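Local atomic coordinates of endoglucanase (Clostridium thermocellum, PDB entry 2YIK), a protein that probably hydrolyses internal beta-1,4-glucosidic bonds of cellulose, as a family 9 glycoside hydrolase that carries zinc and calcium ions in its catalytic domain. Residues N162-F165 with M166-T169; S220-A223 with A224-I228; A250-D253 with F254-N258. All blocks are in the same frame, centred on the assembly; numbering follows the deposited sequence.

Contact 1 of 3, residues N162-F165 with M166-T169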
loop_
_atom_site.group_PDB
_atom_site.type_symbol
_atom_site.label_atom_id
_atom_site.label_comp_id
_atom_site.label_asym_id
_atom_site.label_seq_id
_atom_site.Cartn_x
_atom_site.Cartn_y
_atom_site.Cartn_z
ATOM N N ASN A 162 3.187 -9.567 3.328
ATOM C CA ASN A 162 4.578 -9.785 3.672
ATOM C C ASN A 162 5.126 -11.208 3.516
ATOM O O ASN A 162 6.320 -11.377 3.269
ATOM C CB ASN A 162 4.837 -9.246 5.081
ATOM C CG ASN A 162 4.646 -7.734 5.161
ATOM O OD1 ASN A 162 3.629 -7.239 5.664
ATOM N ND2 ASN A 162 5.624 -6.993 4.650
ATOM N N ASP A 163 4.285 -12.227 3.661
ATOM C CA ASP A 163 4.784 -13.587 3.478
ATOM C C ASP A 163 5.078 -13.769 1.993
ATOM O O ASP A 163 5.972 -14.522 1.609
ATOM C CB ASP A 163 3.764 -14.630 3.954
ATOM C CG ASP A 163 3.579 -14.615 5.462
ATOM O OD1 ASP A 163 4.487 -14.136 6.165
ATOM O OD2 ASP A 163 2.534 -15.094 5.949
ATOM N N TYR A 164 4.315 -13.055 1.163
ATOM C CA TYR A 164 4.492 -13.097 -0.281
ATOM C C TYR A 164 5.841 -12.455 -0.614
ATOM O O TYR A 164 6.625 -13.015 -1.378
ATOM C CB TYR A 164 3.339 -12.348 -0.965
ATOM C CG TYR A 164 3.544 -11.991 -2.425
ATOM C CD1 TYR A 164 3.773 -12.973 -3.389
ATOM C CD2 TYR A 164 3.451 -10.664 -2.847
ATOM C CE1 TYR A 164 3.897 -12.639 -4.743
ATOM C CE2 TYR A 164 3.574 -10.316 -4.186
ATOM C CZ TYR A 164 3.797 -11.304 -5.134
ATOM O OH TYR A 164 3.916 -10.954 -6.465
ATOM N N PHE A 165 6.115 -11.293 -0.024
ATOM C CA PHE A 165 7.380 -10.604 -0.260
ATOM C C PHE A 165 8.549 -11.512 0.145
ATOM O O PHE A 165 9.513 -11.680 -0.601
ATOM C CB PHE A 165 7.457 -9.295 0.545
ATOM C CG PHE A 165 6.381 -8.286 0.208
ATOM C CD1 PHE A 165 5.903 -8.150 -1.093
ATOM C CD2 PHE A 165 5.875 -7.443 1.197
ATOM C CE1 PHE A 165 4.935 -7.189 -1.405
ATOM C CE2 PHE A 165 4.909 -6.481 0.898
ATOM C CZ PHE A 165 4.437 -6.351 -0.406
ATOM N N MET A 166 8.456 -12.107 1.329
ATOM C CA MET A 166 9.522 -12.980 1.807
ATOM C C MET A 166 9.777 -14.194 0.919
ATOM O O MET A 166 10.934 -14.513 0.637
ATOM C CB MET A 166 9.259 -13.389 3.263
ATOM C CG MET A 166 9.467 -12.208 4.225
ATOM S SD MET A 166 9.343 -12.525 5.998
ATOM C CE MET A 166 7.570 -12.354 6.265
ATOM N N ARG A 167 8.717 -14.863 0.473
ATOM C CA ARG A 167 8.863 -16.023 -0.412
ATOM C C ARG A 167 9.511 -15.588 -1.731
ATOM O O ARG A 167 10.219 -16.360 -2.373
ATOM C CB ARG A 167 7.496 -16.651 -0.732
ATOM C CG ARG A 167 6.920 -17.571 0.333
ATOM C CD ARG A 167 5.735 -18.359 -0.227
ATOM N NE ARG A 167 4.695 -17.465 -0.706
ATOM C CZ ARG A 167 3.746 -16.938 0.060
ATOM N NH1 ARG A 167 3.693 -17.225 1.352
ATOM N NH2 ARG A 167 2.865 -16.102 -0.468
ATOM N N CYS A 168 9.258 -14.345 -2.131
ATOM C CA CYS A 168 9.800 -13.815 -3.382
ATOM C C CYS A 168 11.216 -13.265 -3.257
ATOM O O CYS A 168 11.822 -12.849 -4.246
ATOM C CB CYS A 168 8.865 -12.737 -3.939
ATOM S SG CYS A 168 7.322 -13.396 -4.649
ATOM N N THR A 169 11.737 -13.251 -2.036
ATOM C CA THR A 169 13.089 -12.768 -1.813
ATOM C C THR A 169 13.991 -13.991 -1.708
ATOM O O THR A 169 13.961 -14.710 -0.706
ATOM C CB THR A 169 13.202 -11.941 -0.514
ATOM O OG1 THR A 169 12.230 -10.885 -0.529
ATOM C CG2 THR A 169 14.600 -11.332 -0.392
#

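Contact 2 of 3, residues S220-A223 with A224-I228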
loop_
_atom_site.group_PDB
_atom_site.type_symbol
_atom_site.label_atom_id
_atom_site.label_comp_id
_atom_site.label_asym_id
_atom_site.label_seq_id
_atom_site.Cartn_x
_atom_site.Cartn_y
_atom_site.Cartn_z
ATOM N N SER A 220 13.271 -1.050 -2.014
ATOM C CA SER A 220 13.079 -0.221 -0.828
ATOM C C SER A 220 11.628 -0.202 -0.354
ATOM O O SER A 220 11.366 -0.274 0.844
ATOM C CB SER A 220 13.540 1.214 -1.097
ATOM O OG SER A 220 14.929 1.251 -1.370
ATOM N N ALA A 221 10.691 -0.103 -1.293
ATOM C CA ALA A 221 9.279 -0.079 -0.935
ATOM C C ALA A 221 8.951 -1.361 -0.190
ATOM O O ALA A 221 8.217 -1.341 0.799
ATOM C CB ALA A 221 8.407 0.047 -2.184
ATOM N N THR A 222 9.520 -2.472 -0.653
ATOM C CA THR A 222 9.283 -3.762 -0.018
ATOM C C THR A 222 9.950 -3.855 1.354
ATOM O O THR A 222 9.345 -4.354 2.300
ATOM C CB THR A 222 9.777 -4.936 -0.898
ATOM O OG1 THR A 222 9.165 -4.853 -2.190
ATOM C CG2 THR A 222 9.397 -6.276 -0.261
ATOM N N ALA A 223 11.185 -3.375 1.467
ATOM C CA ALA A 223 11.883 -3.417 2.748
ATOM C C ALA A 223 11.113 -2.613 3.797
ATOM O O ALA A 223 11.055 -3.003 4.961
ATOM C CB ALA A 223 13.314 -2.873 2.605
ATOM N N ALA A 224 10.522 -1.497 3.376
ATOM C CA ALA A 224 9.759 -0.656 4.292
ATOM C C ALA A 224 8.605 -1.455 4.885
ATOM O O ALA A 224 8.425 -1.475 6.097
ATOM C CB ALA A 224 9.229 0.584 3.570
ATOM N N SER A 225 7.842 -2.119 4.021
ATOM C CA SER A 225 6.704 -2.932 4.443
ATOM C C SER A 225 7.105 -3.981 5.481
ATOM O O SER A 225 6.413 -4.180 6.483
ATOM C CB SER A 225 6.079 -3.642 3.237
ATOM O OG SER A 225 4.957 -4.404 3.640
ATOM N N LEU A 226 8.218 -4.662 5.225
ATOM C CA LEU A 226 8.710 -5.685 6.135
ATOM C C LEU A 226 9.167 -5.091 7.464
ATOM O O LEU A 226 8.997 -5.715 8.510
ATOM C CB LEU A 226 9.842 -6.474 5.471
ATOM C CG LEU A 226 9.320 -7.400 4.373
ATOM C CD1 LEU A 226 10.441 -7.840 3.451
ATOM C CD2 LEU A 226 8.644 -8.595 5.030
ATOM N N ALA A 227 9.743 -3.891 7.427
ATOM C CA ALA A 227 10.178 -3.227 8.651
ATOM C C ALA A 227 8.929 -2.862 9.456
ATOM O O ALA A 227 8.914 -2.964 10.678
ATOM C CB ALA A 227 10.986 -1.979 8.328
ATOM N N ILE A 228 7.881 -2.438 8.758
ATOM C CA ILE A 228 6.617 -2.095 9.402
ATOM C C ILE A 228 6.000 -3.368 9.994
ATOM O O ILE A 228 5.398 -3.329 11.069
ATOM C CB ILE A 228 5.637 -1.458 8.383
ATOM C CG1 ILE A 228 6.167 -0.078 7.973
ATOM C CG2 ILE A 228 4.224 -1.354 8.977
ATOM C CD1 ILE A 228 5.462 0.533 6.801
#

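Contact 3 of 3, residues A250-D253 with F254-N258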
loop_
_atom_site.group_PDB
_atom_site.type_symbol
_atom_site.label_atom_id
_atom_site.label_comp_id
_atom_site.label_asym_id
_atom_site.label_seq_id
_atom_site.Cartn_x
_atom_site.Cartn_y
_atom_site.Cartn_z
ATOM N N ALA A 250 17.984 -6.991 4.815
ATOM C CA ALA A 250 18.684 -7.583 3.678
ATOM C C ALA A 250 18.297 -6.871 2.390
ATOM O O ALA A 250 19.153 -6.559 1.563
ATOM C CB ALA A 250 18.356 -9.071 3.575
ATOM N N LEU A 251 17.004 -6.622 2.221
ATOM C CA LEU A 251 16.529 -5.927 1.036
ATOM C C LEU A 251 17.121 -4.516 1.018
ATOM O O LEU A 251 17.647 -4.075 -0.007
ATOM C CB LEU A 251 14.998 -5.881 1.021
ATOM C CG LEU A 251 14.325 -7.206 0.648
ATOM C CD1 LEU A 251 12.864 -7.198 1.072
ATOM C CD2 LEU A 251 14.455 -7.431 -0.855
ATOM N N PHE A 252 17.072 -3.820 2.154
ATOM C CA PHE A 252 17.620 -2.465 2.204
ATOM C C PHE A 252 19.106 -2.464 1.870
ATOM O O PHE A 252 19.588 -1.563 1.180
ATOM C CB PHE A 252 17.434 -1.822 3.580
ATOM C CG PHE A 252 17.843 -0.367 3.622
ATOM C CD1 PHE A 252 16.943 0.637 3.260
ATOM C CD2 PHE A 252 19.141 -0.003 3.984
ATOM C CE1 PHE A 252 17.332 1.985 3.255
ATOM C CE2 PHE A 252 19.538 1.337 3.981
ATOM C CZ PHE A 252 18.631 2.333 3.616
ATOM N N ASP A 253 19.833 -3.467 2.358
ATOM C CA ASP A 253 21.262 -3.549 2.091
ATOM C C ASP A 253 21.527 -3.759 0.603
ATOM O O ASP A 253 22.503 -3.250 0.055
ATOM C CB ASP A 253 21.895 -4.687 2.889
ATOM C CG ASP A 253 23.402 -4.572 2.945
ATOM O OD1 ASP A 253 23.891 -3.527 3.426
ATOM O OD2 ASP A 253 24.101 -5.507 2.509
ATOM N N PHE A 254 20.652 -4.519 -0.038
ATOM C CA PHE A 254 20.757 -4.785 -1.462
ATOM C C PHE A 254 20.536 -3.455 -2.197
ATOM O O PHE A 254 21.265 -3.123 -3.126
ATOM C CB PHE A 254 19.696 -5.821 -1.860
ATOM C CG PHE A 254 19.616 -6.100 -3.339
ATOM C CD1 PHE A 254 18.874 -5.265 -4.176
ATOM C CD2 PHE A 254 20.255 -7.209 -3.894
ATOM C CE1 PHE A 254 18.751 -5.536 -5.546
ATOM C CE2 PHE A 254 20.140 -7.493 -5.267
ATOM C CZ PHE A 254 19.389 -6.649 -6.095
ATOM N N ALA A 255 19.534 -2.693 -1.768
ATOM C CA ALA A 255 19.247 -1.403 -2.400
ATOM C C ALA A 255 20.401 -0.433 -2.175
ATOM O O ALA A 255 20.814 0.280 -3.083
ATOM C CB ALA A 255 17.940 -0.808 -1.842
ATOM N N GLU A 256 20.927 -0.420 -0.956
ATOM C CA GLU A 256 22.025 0.473 -0.606
ATOM C C GLU A 256 23.314 0.180 -1.371
ATOM O O GLU A 256 23.919 1.075 -1.947
ATOM C CB GLU A 256 22.311 0.383 0.892
ATOM C CG GLU A 256 23.388 1.334 1.363
ATOM C CD GLU A 256 23.724 1.157 2.825
ATOM O OE1 GLU A 256 22.849 0.716 3.595
ATOM O OE2 GLU A 256 24.864 1.473 3.212
ATOM N N LYS A 257 23.711 -1.089 -1.364
ATOM C CA LYS A 257 24.938 -1.559 -2.001
ATOM C C LYS A 257 25.015 -1.518 -3.519
ATOM O O LYS A 257 26.093 -1.325 -4.080
ATOM C CB LYS A 257 25.220 -2.990 -1.546
ATOM C CG LYS A 257 26.144 -3.105 -0.337
ATOM C CD LYS A 257 25.777 -2.137 0.777
ATOM C CE LYS A 257 26.778 -2.234 1.939
ATOM N NZ LYS A 257 26.816 -3.621 2.525
ATOM N N ASN A 258 23.885 -1.702 -4.189
ATOM C CA ASN A 258 23.882 -1.728 -5.646
ATOM C C ASN A 258 23.529 -0.399 -6.319
ATOM O O ASN A 258 22.962 0.494 -5.692
ATOM C CB ASN A 258 22.941 -2.843 -6.116
ATOM C CG ASN A 258 23.419 -4.231 -5.680
ATOM O OD1 ASN A 258 22.691 -4.984 -5.027
ATOM N ND2 ASN A 258 24.653 -4.572 -6.046
HETATM O O HOH W 1 22.597 -1.724 4.746
#

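Contact 1 of 3, residues N162-F165 with M166-T169
Met-166 lies one turn beyond Asn-162, in the C-terminal turn of helix 151-167, just before strand 169-171. Its N donates to Asn-162 O at 3.0 Å, the regular i to i+4 bond. The side chain bends at chi3 (-86°), which brings the methyl CE back over the preceding turn to 3.6 Å from Asp-163 OD1; that carboxylate oxygen has its hydrogen bond from the neighbouring helix, with Tyr-240 OH. Arg-167 repeats the backbone bond to Asp-163 O, and its guanidinium folds back across the helix with this same carbonyl oxygen over one face, 3.5 Å above the plane. NH2 comes to 3.4 Å from Tyr-164 CA, beside the ring and near its plane, and is hydrogen-bonded to Ser-111 O, which helps to hold the far end of the arginine. Cys-168 places SG 4.1 Å from the centroid of the Tyr-164 ring, 37° off the ring normal: an oblique sulfur-aromatic contact. Its N bonds to Tyr-164 O and, weakly, to Phe-165 O. Thr-169 has already left the helix, yet its hydroxyl OG1 donates to Phe-165 O at 2.8 Å, approaching from above the carbonyl plane, 42° out of it.

Contact 2 of 3, residues S220-A223 with A224-I228
Thr-222 and Leu-226 meet because their first torsions send the methyl groups to the same flank of the helix. In Thr-222, chi1 of -55° leaves CG2 opposite the backbone N and turns OG1 back toward the preceding turn, where it is hydrogen-bonded to Ile-218 O. In Leu-226, chi1 of -72° holds CG beside its own N, and chi2 of 162° extends the branch. The two side chains consequently lie alongside each other and point the same way, with Thr-222 CG2 4.2 Å from Leu-226 CD1. This is a light touch between methyl groups; the leucine comes nearer to the backbone, its CG standing 3.7 Å from Thr-222 O.

That carbonyl oxygen also receives Leu-226 N at 3.1 Å. The i to i+4 series includes Ala-224 N to Ser-220 O and Ala-227 N to Ala-223 O, both at 2.9 Å, whereas Ser-225 N to Ala-221 O is weak at 3.3 Å. The alanines add only short methyl groups: Ala-224 CB rests 3.5 Å from Ala-221 O, and Ala-227 CB is 3.5 Å from Ala-223 O.

Ser-220 OG is hydrogen-bonded to Thr-216 O, so the serine, like Thr-222, turns its hydroxyl onto its own helix. Ser-225 differs, since its OG reaches Asn-162 on helix 151-167. With every touching residue buried, the small side chains are consistent with close approach of the neighbours: helix 124-140 meets Ala-221 and Ser-225, while helix 279-293 meets Ala-224 through Trp-284. Such a segment, rich in alanine and serine and enclosed by other helices, is consistent with the interior of the (alpha/alpha)6 barrel characteristic of family 9 glycoside hydrolases.

Contact 3 of 3, residues A250-D253 with F254-N258
Phe-252 is buried in this last part of helix 238-257 and Glu-256 closes the edge of its ring, while Asp-253 pairs with Lys-257, the exposed residue of the contact. Glu-256 OE1 lies at the edge of the Phe-252 ring, 3.4 Å from CE2, with the carboxylate turned 70° from the ring plane. An extended glutamate chain (chi1 -177°, chi2 -176°) carries the oxygen there, and OE1 also accepts a hydrogen bond from His-297 NE2. Beneath these groups the backbone is regular: Glu-256 N donates to Phe-252 O at 2.8 Å and Ala-255 N to Leu-251 O at 2.9 Å.

The other side is looser and polar. Lys-257 bends at chi2 and chi4, bringing NZ to 3.1 Å from Asp-253 OD1 on the syn lone pair; its bond to OD2 is longer, 3.3 Å, and weak. This i to i+4 salt bridge spans the same turn as the backbone bond from Lys-257 N to Asp-253 O. A water donates to Asp-253 OD1, at 2.6 Å, and also to Glu-256 OE1. It thereby bridges the like-charged Asp-253 OD1 and Glu-256 OE1, 4.4 Å apart, and, with the lysine nearby, probably eases their repulsion.

Around the helix, Phe-252 stacks on Tyr-282 of helix 279-293 and meets Tyr-298 of helix 296-305 edge-to-face. Leu-251 and Ala-255 face helix 216-233, and Ala-250 and Phe-254 rest on Val-177 of strand 177-184, leaving the segment among helices 279-293, 296-305 and 216-233 and the small antiparallel sheet.

Overall arrangement
From the N terminus, contact 1 comes first, at the end of helix 151-167; contact 2 follows within helix 216-233, and contact 3 in the final turns of helix 238-257. Each is local to one continuous segment, so none closes a long loop, and the three stand in series without nesting or crossing. In space they converge. Contact 2 is the middle member, its centre about 11 Å from that of contact 1 and about 12 Å from that of contact 3. Phe-165 packs against Thr-222, Leu-226 against Leu-251, and Thr-169 also reaches Leu-251, joining three helices and the start of strand 169-171 within the catalytic domain.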